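Local coordinates for protein putative phosphosugar isomerases (Salmonella typhimurium LT2, PDB 3FKJ) that is a putative phosphosugar isomerase of the SIS family, probably binding a phosphorylated sugar, though its substrate is not established, at residues Y60-E65 against G309-C313; T83-K89 against V111-A117; A143-E147 against D322-L326. All coordinates share one frame; numbering follows the deposited sequence.

How the interactions relate
Interactions 1 and 3 each tie the half that carries the five-stranded parallel sheet to the half built on the four-stranded one, while interaction 2 is internal to the first half. Along the chain, interaction 2 falls between the two segments of interaction 1, whose segments alternate with those of interaction 3. The centres of interactions 1 and 2 stand about 26 Å apart, those of interactions 1 and 3 about 25 Å, and those of interactions 2 and 3 about 38 Å; none touches another. Interactions 1 and 2 share the dimer interface: Glu65 pairs with Lys85 of the second subunit, and Lys85 in the same way with Glu65 of the second subunit.

Interaction 1: Y60-E65 against G309-C313; sequences YFLDCE and GEYFC
Tyr311 reaches from the short 3-10 turn at 309-312 onto the last turn of helix 56-65, and nearly everything in this contact is arranged round its ring. With CG beside the backbone N (chi1 -65°), CB turns the ring toward the helix. CG and CD2 lie under the rim of Phe61, whose CD1 is 3.6 Å from Tyr311 CD2 and sits over the middle of the tyrosine ring. The two rings make an edge-to-face pair, planes at 80° and centroids 4.9 Å apart. Along one edge, CD1 and CE1 meet Tyr60, with Tyr60 CE2 3.9 Å from Tyr311 CE1; these rings meet obliquely, neither stacked nor T-shaped. Tyr60, Phe61 and Tyr311 thus form an aromatic cluster that joins the end of an SIS-domain helix to the chain leading into helix 313-331, a buried seam between the two sheet-bearing halves of the molecule. Further out, Cys64 comes in at the ring edge, its SG 5.4 Å from the Tyr311 centroid and its CB 3.2 Å from Tyr311 OH. At the tip, Tyr311 OH donates to Glu65 OE2 over a modelled 2.4 Å, shorter than expected and doubtful in its exact value. The bend at chi2 of Glu65 brings its carboxylate round to the hydroxyl, almost perpendicular to the ring plane. A second phenol-carboxylate bond runs the other way across the contact: Tyr60 OH donates to Glu310 OE2 at 2.7 Å, meeting that oxygen nearly along its C-O axis. Arg272 forms a salt bridge with the same Glu310 oxygen and also gives a weak hydrogen bond to Tyr311 OH, so one guanidinium connects both polar ends. Glu65 OE1, meanwhile, is engaged by Lys85 of the second subunit.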
loop_
_atom_site.group_PDB
_atom_site.type_symbol
_atom_site.label_atom_id
_atom_site.label_comp_id
_atom_site.label_asym_id
_atom_site.label_seq_id
_atom_site.Cartn_x
_atom_site.Cartn_y
_atom_site.Cartn_z
ATOM N N TYR A 60 -9.230 -2.646 6.308
ATOM C CA TYR A 60 -8.653 -2.528 7.649
ATOM C C TYR A 60 -9.464 -3.309 8.705
ATOM O O TYR A 60 -8.890 -4.022 9.551
ATOM C CB TYR A 60 -8.445 -1.031 8.030
ATOM C CG TYR A 60 -7.838 -0.825 9.407
ATOM C CD1 TYR A 60 -6.504 -1.132 9.650
ATOM C CD2 TYR A 60 -8.597 -0.371 10.473
ATOM C CE1 TYR A 60 -5.937 -0.991 10.902
ATOM C CE2 TYR A 60 -8.020 -0.232 11.774
ATOM C CZ TYR A 60 -6.691 -0.515 11.955
ATOM O OH TYR A 60 -6.105 -0.376 13.200
ATOM N N PHE A 61 -10.787 -3.197 8.649
ATOM C CA PHE A 61 -11.658 -3.936 9.561
ATOM C C PHE A 61 -11.432 -5.451 9.488
ATOM O O PHE A 61 -11.289 -6.146 10.519
ATOM C CB PHE A 61 -13.139 -3.595 9.271
ATOM C CG PHE A 61 -14.131 -4.345 10.123
ATOM C CD1 PHE A 61 -14.436 -3.912 11.402
ATOM C CD2 PHE A 61 -14.783 -5.465 9.628
ATOM C CE1 PHE A 61 -15.362 -4.592 12.193
ATOM C CE2 PHE A 61 -15.733 -6.161 10.404
ATOM C CZ PHE A 61 -16.020 -5.722 11.693
ATOM N N LEU A 62 -11.370 -5.970 8.272
ATOM C CA LEU A 62 -11.197 -7.403 8.089
ATOM C C LEU A 62 -9.803 -7.815 8.483
ATOM O O LEU A 62 -9.636 -8.832 9.119
ATOM C CB LEU A 62 -11.513 -7.828 6.650
ATOM C CG LEU A 62 -12.969 -7.617 6.195
ATOM C CD1 LEU A 62 -13.061 -7.856 4.634
ATOM C CD2 LEU A 62 -13.930 -8.561 6.952
ATOM N N ASP A 63 -8.793 -7.049 8.108
ATOM C CA ASP A 63 -7.425 -7.381 8.499
ATOM C C ASP A 63 -7.304 -7.467 10.016
ATOM O O ASP A 63 -6.577 -8.295 10.525
ATOM C CB ASP A 63 -6.424 -6.343 7.986
ATOM C CG ASP A 63 -6.209 -6.433 6.504
ATOM O OD1 ASP A 63 -6.627 -7.423 5.858
ATOM O OD2 ASP A 63 -5.587 -5.506 5.982
ATOM N N CYS A 64 -8.021 -6.602 10.722
ATOM C CA CYS A 64 -8.038 -6.629 12.172
ATOM C C CYS A 64 -8.882 -7.744 12.773
ATOM O O CYS A 64 -8.484 -8.341 13.745
ATOM C CB CYS A 64 -8.558 -5.308 12.696
ATOM S SG CYS A 64 -7.420 -3.934 12.467
ATOM N N GLU A 65 -10.055 -7.989 12.201
ATOM C CA GLU A 65 -11.112 -8.751 12.855
ATOM C C GLU A 65 -11.356 -10.169 12.308
ATOM O O GLU A 65 -11.685 -11.039 13.088
ATOM C CB GLU A 65 -12.422 -7.976 12.795
ATOM C CG GLU A 65 -12.456 -6.668 13.576
ATOM C CD GLU A 65 -12.338 -6.845 15.090
ATOM O OE1 GLU A 65 -12.714 -7.888 15.692
ATOM O OE2 GLU A 65 -11.855 -5.908 15.688
ATOM N N GLY A 309 -15.293 2.582 17.428
ATOM C CA GLY A 309 -15.190 3.838 16.701
ATOM C C GLY A 309 -13.871 4.033 15.959
ATOM O O GLY A 309 -13.782 4.875 15.102
ATOM N N GLU A 310 -12.849 3.267 16.310
ATOM C CA GLU A 310 -11.580 3.276 15.585
ATOM C C GLU A 310 -11.839 2.965 14.126
ATOM O O GLU A 310 -11.239 3.581 13.263
ATOM C CB GLU A 310 -10.608 2.263 16.187
ATOM C CG GLU A 310 -9.330 2.025 15.385
ATOM C CD GLU A 310 -8.515 0.880 15.925
ATOM O OE1 GLU A 310 -8.408 0.760 17.162
ATOM O OE2 GLU A 310 -7.978 0.106 15.116
ATOM N N TYR A 311 -12.756 2.033 13.848
ATOM C CA TYR A 311 -13.018 1.600 12.467
ATOM C C TYR A 311 -13.662 2.663 11.563
ATOM O O TYR A 311 -13.685 2.484 10.344
ATOM C CB TYR A 311 -13.810 0.285 12.440
ATOM C CG TYR A 311 -13.040 -0.895 13.027
ATOM C CD1 TYR A 311 -11.782 -1.213 12.564
ATOM C CD2 TYR A 311 -13.553 -1.650 14.060
ATOM C CE1 TYR A 311 -11.064 -2.220 13.097
ATOM C CE2 TYR A 311 -12.828 -2.701 14.594
ATOM C CZ TYR A 311 -11.574 -2.975 14.115
ATOM O OH TYR A 311 -10.790 -4.016 14.604
ATOM N N PHE A 312 -14.143 3.776 12.142
ATOM C CA PHE A 312 -14.793 4.862 11.367
ATOM C C PHE A 312 -13.889 6.057 11.129
ATOM O O PHE A 312 -14.332 7.045 10.514
ATOM C CB PHE A 312 -16.047 5.409 12.097
ATOM C CG PHE A 312 -17.130 4.411 12.251
ATOM C CD1 PHE A 312 -17.057 3.449 13.247
ATOM C CD2 PHE A 312 -18.217 4.404 11.375
ATOM C CE1 PHE A 312 -18.070 2.496 13.395
ATOM C CE2 PHE A 312 -19.206 3.452 11.505
ATOM C CZ PHE A 312 -19.127 2.485 12.522
ATOM N N CYS A 313 -12.659 5.999 11.657
ATOM C CA CYS A 313 -11.722 7.125 11.537
ATOM C C CYS A 313 -11.454 7.520 10.087
ATOM O O CYS A 313 -11.441 8.693 9.787
ATOM C CB CYS A 313 -10.403 6.851 12.252
ATOM S SG CYS A 313 -10.553 6.973 14.047
#

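Interaction 2: T83-K89 against V111-A117; sequences TPKALGK and VAREKGA
Leu87 lies across the side of Lys115, and this apolar packing forms the middle of the contact. Its CG is anti to the backbone N (chi1 -175°), which carries the two methyls toward the end of helix 103-115. CD2 settles 3.7 Å from Lys115 CB and also approaches Ala112, while CD1 lies 3.8 Å from the Ala117 methyl. The leucine and lysine side chains cross at about a right angle, and CB and CG of Lys115 do the touching. Farther up the helix, Thr83 and Val111 touch tip to tip, with Thr83 OG1 3.7 Å from Val111 CG1; that hydroxyl is hydrogen-bonded to Phe79 O.

Between the backbones, the close approaches are CA-H...O contacts. Gly88 CA faces Lys115 O at 3.4 Å, with 150° at the hydrogen, and Lys89 CA lies 3.5 Å from Gly116 O. In return, Gly88 O is 3.3 Å from Ala117 CA, the most bent of the three. They gather where Gly116, with positive phi of 100°, ends the helix in a Schellman motif and turns the chain into strand 118-123. The loop from helix 76-81 to strand 91-97 thereby lies against the helix-to-strand turn of the next beta-alpha-beta unit, and Val93 packs on Leu87, Ala112 and Ala117 from within the sheet. No conventional hydrogen bond joins the two segments, so the contact depends on shape and apolar fit, with the weak CA-H...O approaches adding to the close backbone packing.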
loop_
_atom_site.group_PDB
_atom_site.type_symbol
_atom_site.label_atom_id
_atom_site.label_comp_id
_atom_site.label_asym_id
_atom_site.label_seq_id
_atom_site.Cartn_x
_atom_site.Cartn_y
_atom_site.Cartn_z
ATOM N N THR A 83 -3.209 -11.778 -12.579
ATOM C CA THR A 83 -4.295 -12.340 -11.792
ATOM C C THR A 83 -3.775 -13.419 -10.840
ATOM O O THR A 83 -3.045 -14.373 -11.258
ATOM C CB THR A 83 -5.417 -12.895 -12.711
ATOM O OG1 THR A 83 -5.718 -11.897 -13.694
ATOM C CG2 THR A 83 -6.646 -13.227 -11.902
ATOM N N PRO A 84 -4.085 -13.246 -9.549
ATOM C CA PRO A 84 -3.730 -14.234 -8.530
ATOM C C PRO A 84 -4.339 -15.589 -8.818
ATOM O O PRO A 84 -5.515 -15.684 -9.134
ATOM C CB PRO A 84 -4.333 -13.655 -7.231
ATOM C CG PRO A 84 -5.110 -12.525 -7.597
ATOM C CD PRO A 84 -4.775 -12.082 -8.968
ATOM N N LYS A 85 -3.540 -16.637 -8.705
ATOM C CA LYS A 85 -4.063 -17.982 -8.877
ATOM C C LYS A 85 -5.045 -18.324 -7.789
ATOM O O LYS A 85 -5.839 -19.213 -7.961
ATOM C CB LYS A 85 -2.935 -19.000 -8.934
ATOM C CG LYS A 85 -2.166 -18.927 -10.236
ATOM C CD LYS A 85 -1.093 -19.982 -10.311
ATOM C CE LYS A 85 -0.385 -19.895 -11.656
ATOM N NZ LYS A 85 0.739 -20.866 -11.803
ATOM N N ALA A 86 -5.019 -17.599 -6.670
ATOM C CA ALA A 86 -5.978 -17.841 -5.580
ATOM C C ALA A 86 -7.390 -17.419 -5.916
ATOM O O ALA A 86 -8.308 -17.797 -5.193
ATOM C CB ALA A 86 -5.536 -17.159 -4.302
ATOM N N LEU A 87 -7.584 -16.613 -6.965
ATOM C CA LEU A 87 -8.946 -16.195 -7.343
ATOM C C LEU A 87 -9.776 -17.361 -7.920
ATOM O O LEU A 87 -9.339 -18.053 -8.843
ATOM C CB LEU A 87 -8.889 -15.028 -8.337
ATOM C CG LEU A 87 -10.224 -14.394 -8.755
ATOM C CD1 LEU A 87 -10.843 -13.555 -7.635
ATOM C CD2 LEU A 87 -9.991 -13.550 -10.012
ATOM N N GLY A 88 -10.982 -17.559 -7.402
ATOM C CA GLY A 88 -11.844 -18.606 -7.914
ATOM C C GLY A 88 -13.234 -18.655 -7.302
ATOM O O GLY A 88 -13.749 -17.645 -6.826
ATOM N N LYS A 89 -13.806 -19.860 -7.319
ATOM C CA LYS A 89 -15.208 -20.132 -7.002
ATOM C C LYS A 89 -15.679 -19.558 -5.700
ATOM O O LYS A 89 -16.806 -19.084 -5.624
ATOM C CB LYS A 89 -15.434 -21.631 -6.903
ATOM C CG LYS A 89 -15.934 -22.316 -8.158
ATOM C CD LYS A 89 -15.846 -23.856 -7.999
ATOM C CE LYS A 89 -16.170 -24.342 -6.562
ATOM N NZ LYS A 89 -16.483 -25.808 -6.487
ATOM N N VAL A 111 -12.695 -10.498 -15.588
ATOM C CA VAL A 111 -11.749 -11.559 -15.209
ATOM C C VAL A 111 -12.227 -12.305 -13.951
ATOM O O VAL A 111 -12.161 -13.536 -13.913
ATOM C CB VAL A 111 -10.320 -10.994 -15.002
ATOM C CG1 VAL A 111 -9.414 -12.020 -14.290
ATOM C CG2 VAL A 111 -9.730 -10.526 -16.332
ATOM N N ALA A 112 -12.709 -11.562 -12.942
ATOM C CA ALA A 112 -13.174 -12.158 -11.691
ATOM C C ALA A 112 -14.299 -13.154 -11.978
ATOM O O ALA A 112 -14.255 -14.294 -11.510
ATOM C CB ALA A 112 -13.658 -11.081 -10.712
ATOM N N ARG A 113 -15.291 -12.704 -12.750
ATOM C CA ARG A 113 -16.403 -13.535 -13.180
ATOM C C ARG A 113 -15.947 -14.731 -14.038
ATOM O O ARG A 113 -16.442 -15.820 -13.864
ATOM C CB ARG A 113 -17.458 -12.703 -13.923
ATOM C CG ARG A 113 -18.627 -13.572 -14.442
ATOM C CD ARG A 113 -19.776 -12.785 -15.040
ATOM N NE ARG A 113 -20.605 -12.089 -14.055
ATOM C CZ ARG A 113 -21.610 -11.275 -14.384
ATOM N NH1 ARG A 113 -21.911 -11.080 -15.651
ATOM N NH2 ARG A 113 -22.333 -10.657 -13.465
ATOM N N GLU A 114 -14.991 -14.533 -14.945
ATOM C CA GLU A 114 -14.425 -15.652 -15.728
ATOM C C GLU A 114 -13.737 -16.727 -14.867
ATOM O O GLU A 114 -13.670 -17.897 -15.247
ATOM C CB GLU A 114 -13.435 -15.131 -16.770
ATOM C CG GLU A 114 -14.074 -14.298 -17.884
ATOM C CD GLU A 114 -13.058 -13.594 -18.784
ATOM O OE1 GLU A 114 -11.857 -13.492 -18.411
ATOM O OE2 GLU A 114 -13.480 -13.132 -19.868
ATOM N N LYS A 115 -13.231 -16.312 -13.716
ATOM C CA LYS A 115 -12.551 -17.178 -12.749
ATOM C C LYS A 115 -13.518 -17.876 -11.793
ATOM O O LYS A 115 -13.133 -18.805 -11.075
ATOM C CB LYS A 115 -11.548 -16.335 -11.940
ATOM C CG LYS A 115 -10.071 -16.544 -12.240
ATOM C CD LYS A 115 -9.670 -16.493 -13.685
ATOM C CE LYS A 115 -8.200 -16.910 -13.771
ATOM N NZ LYS A 115 -7.567 -16.795 -15.118
ATOM N N GLY A 116 -14.772 -17.444 -11.783
ATOM C CA GLY A 116 -15.809 -18.056 -10.946
ATOM C C GLY A 116 -16.103 -17.305 -9.653
ATOM O O GLY A 116 -16.906 -17.758 -8.851
ATOM N N ALA A 117 -15.461 -16.157 -9.456
ATOM C CA ALA A 117 -15.674 -15.323 -8.264
ATOM C C ALA A 117 -17.028 -14.623 -8.344
ATOM O O ALA A 117 -17.506 -14.315 -9.455
ATOM C CB ALA A 117 -14.560 -14.293 -8.126
#

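Interaction 3: A143-E147 against D322-L326; sequences ARYPE and DVYNL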
loop_
_atom_site.group_PDB
_atom_site.type_symbol
_atom_site.label_atom_id
_atom_site.label_comp_id
_atom_site.label_asym_id
_atom_site.label_seq_id
_atom_site.Cartn_x
_atom_site.Cartn_y
_atom_site.Cartn_z
ATOM N N ALA A 143 -22.385 13.390 -3.358
ATOM C CA ALA A 143 -22.527 14.781 -3.786
ATOM C C ALA A 143 -21.198 15.523 -3.629
ATOM O O ALA A 143 -20.359 15.148 -2.823
ATOM C CB ALA A 143 -23.594 15.488 -2.993
ATOM N N ARG A 144 -21.069 16.611 -4.380
ATOM C CA ARG A 144 -19.957 17.531 -4.280
ATOM C C ARG A 144 -20.155 18.579 -3.181
ATOM O O ARG A 144 -20.995 19.473 -3.300
ATOM C CB ARG A 144 -19.769 18.205 -5.623
ATOM C CG ARG A 144 -18.632 19.178 -5.681
ATOM C CD ARG A 144 -18.513 19.705 -7.102
ATOM N NE ARG A 144 -18.080 18.624 -7.988
ATOM C CZ ARG A 144 -18.357 18.542 -9.283
ATOM N NH1 ARG A 144 -19.072 19.491 -9.894
ATOM N NH2 ARG A 144 -17.904 17.503 -9.971
ATOM N N TYR A 145 -19.338 18.464 -2.128
ATOM C CA TYR A 145 -19.322 19.400 -1.006
ATOM C C TYR A 145 -19.316 20.818 -1.605
ATOM O O TYR A 145 -18.539 21.096 -2.528
ATOM C CB TYR A 145 -18.100 19.158 -0.075
ATOM C CG TYR A 145 -18.125 20.010 1.172
ATOM C CD1 TYR A 145 -18.964 19.688 2.261
ATOM C CD2 TYR A 145 -17.383 21.189 1.244
ATOM C CE1 TYR A 145 -19.035 20.524 3.399
ATOM C CE2 TYR A 145 -17.462 22.035 2.361
ATOM C CZ TYR A 145 -18.275 21.690 3.440
ATOM O OH TYR A 145 -18.308 22.531 4.545
ATOM N N PRO A 146 -20.152 21.727 -1.078
ATOM C CA PRO A 146 -20.972 21.716 0.137
ATOM C C PRO A 146 -22.355 21.010 0.049
ATOM O O PRO A 146 -23.106 20.957 1.052
ATOM C CB PRO A 146 -21.130 23.204 0.417
ATOM C CG PRO A 146 -21.160 23.818 -0.922
ATOM C CD PRO A 146 -20.282 23.006 -1.800
ATOM N N GLU A 147 -22.674 20.458 -1.119
ATOM C CA GLU A 147 -23.818 19.572 -1.234
ATOM C C GLU A 147 -23.455 18.296 -0.495
ATOM O O GLU A 147 -22.315 17.919 -0.429
ATOM C CB GLU A 147 -24.176 19.296 -2.699
ATOM C CG GLU A 147 -24.186 20.555 -3.574
ATOM C CD GLU A 147 -25.407 20.678 -4.468
ATOM O OE1 GLU A 147 -25.729 19.708 -5.185
ATOM O OE2 GLU A 147 -26.039 21.761 -4.468
ATOM N N ASP A 322 -13.239 17.330 3.121
ATOM C CA ASP A 322 -14.023 18.089 2.119
ATOM C C ASP A 322 -14.006 19.563 2.440
ATOM O O ASP A 322 -13.954 20.398 1.529
ATOM C CB ASP A 322 -15.481 17.615 2.037
ATOM C CG ASP A 322 -15.664 16.351 1.184
ATOM O OD1 ASP A 322 -14.774 16.014 0.386
ATOM O OD2 ASP A 322 -16.721 15.695 1.295
ATOM N N VAL A 323 -14.011 19.873 3.736
ATOM C CA VAL A 323 -14.073 21.267 4.201
ATOM C C VAL A 323 -12.729 21.937 3.949
ATOM O O VAL A 323 -12.675 23.002 3.357
ATOM C CB VAL A 323 -14.512 21.386 5.715
ATOM C CG1 VAL A 323 -14.605 22.871 6.160
ATOM C CG2 VAL A 323 -15.831 20.618 5.959
ATOM N N TYR A 324 -11.638 21.285 4.358
ATOM C CA TYR A 324 -10.318 21.841 4.135
ATOM C C TYR A 324 -10.022 21.966 2.645
ATOM O O TYR A 324 -9.455 22.956 2.231
ATOM C CB TYR A 324 -9.249 20.987 4.797
ATOM C CG TYR A 324 -9.275 21.046 6.293
ATOM C CD1 TYR A 324 -10.107 20.208 7.017
ATOM C CD2 TYR A 324 -8.466 21.937 6.986
ATOM C CE1 TYR A 324 -10.149 20.258 8.398
ATOM C CE2 TYR A 324 -8.491 21.984 8.361
ATOM C CZ TYR A 324 -9.336 21.140 9.071
ATOM O OH TYR A 324 -9.377 21.170 10.462
ATOM N N ASN A 325 -10.411 20.954 1.862
ATOM C CA ASN A 325 -10.199 20.942 0.409
ATOM C C ASN A 325 -10.865 22.069 -0.359
ATOM O O ASN A 325 -10.263 22.610 -1.300
ATOM C CB ASN A 325 -10.609 19.616 -0.217
ATOM C CG ASN A 325 -9.850 18.452 0.342
ATOM O OD1 ASN A 325 -8.827 18.627 0.988
ATOM N ND2 ASN A 325 -10.353 17.248 0.111
ATOM N N LEU A 326 -12.100 22.408 0.012
ATOM C CA LEU A 326 -12.787 23.557 -0.583
ATOM C C LEU A 326 -12.111 24.867 -0.152
ATOM O O LEU A 326 -11.838 25.744 -0.972
ATOM C CB LEU A 326 -14.270 23.570 -0.186
ATOM C CG LEU A 326 -15.248 24.412 -1.010
ATOM C CD1 LEU A 326 -15.279 23.917 -2.449
ATOM C CD2 LEU A 326 -16.619 24.367 -0.388
#
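Tyr145 lays its ring along one side of helix 313-331 and contributes the largest share of the surface buried between 143-147 and 322-326. The apolar contacts follow the ring outward. At its base, Tyr145 CG lies 3.7 Å from Asp322 CB, so it is the methylene of the aspartate that packs here, with the carboxylate plane turned 26° from the ring. One helical turn on, Leu326 presents CD2 to the ring, 3.7 Å from Tyr145 CD2. Val323 takes the far end: its CG2 is 3.7 Å from Tyr145 CZ and closer still to the hydroxyl oxygen. A chi1 near 180° (-174°) swings the phenol out from the loop, allowing one ring to meet all three helix residues. Pro146 adds a lighter touch, its CD 4.2 Å from Leu326 CD2, with the two side chains roughly at right angles.

Within the loop, the peptide bond between Tyr145 and Pro146 is cis. The proline folds back on its neighbour, bringing Pro146 CB over the centre of one ring face, while the backbone N of Val323 lies above the opposite face, toward the rim. The tyrosine is thus flanked by its own proline and the helix.

Polar terms are few. The backbone oxygen of Asp322 comes within 3.5 Å of Tyr145 CD2, but its helical hydrogen bond is made with Leu326 N. No hydrogen bond crosses between the two segments; Tyr145 OH instead bonds to Gln198 NE2 at the start of helix 198-208. This is packing at the surface between two alpha/beta halves, each with a parallel sheet, consistent with a tandem SIS arrangement as in GlmS: the connection leaving edge strand 136-139 reaches across to helix 313-331, the last helix of the chain.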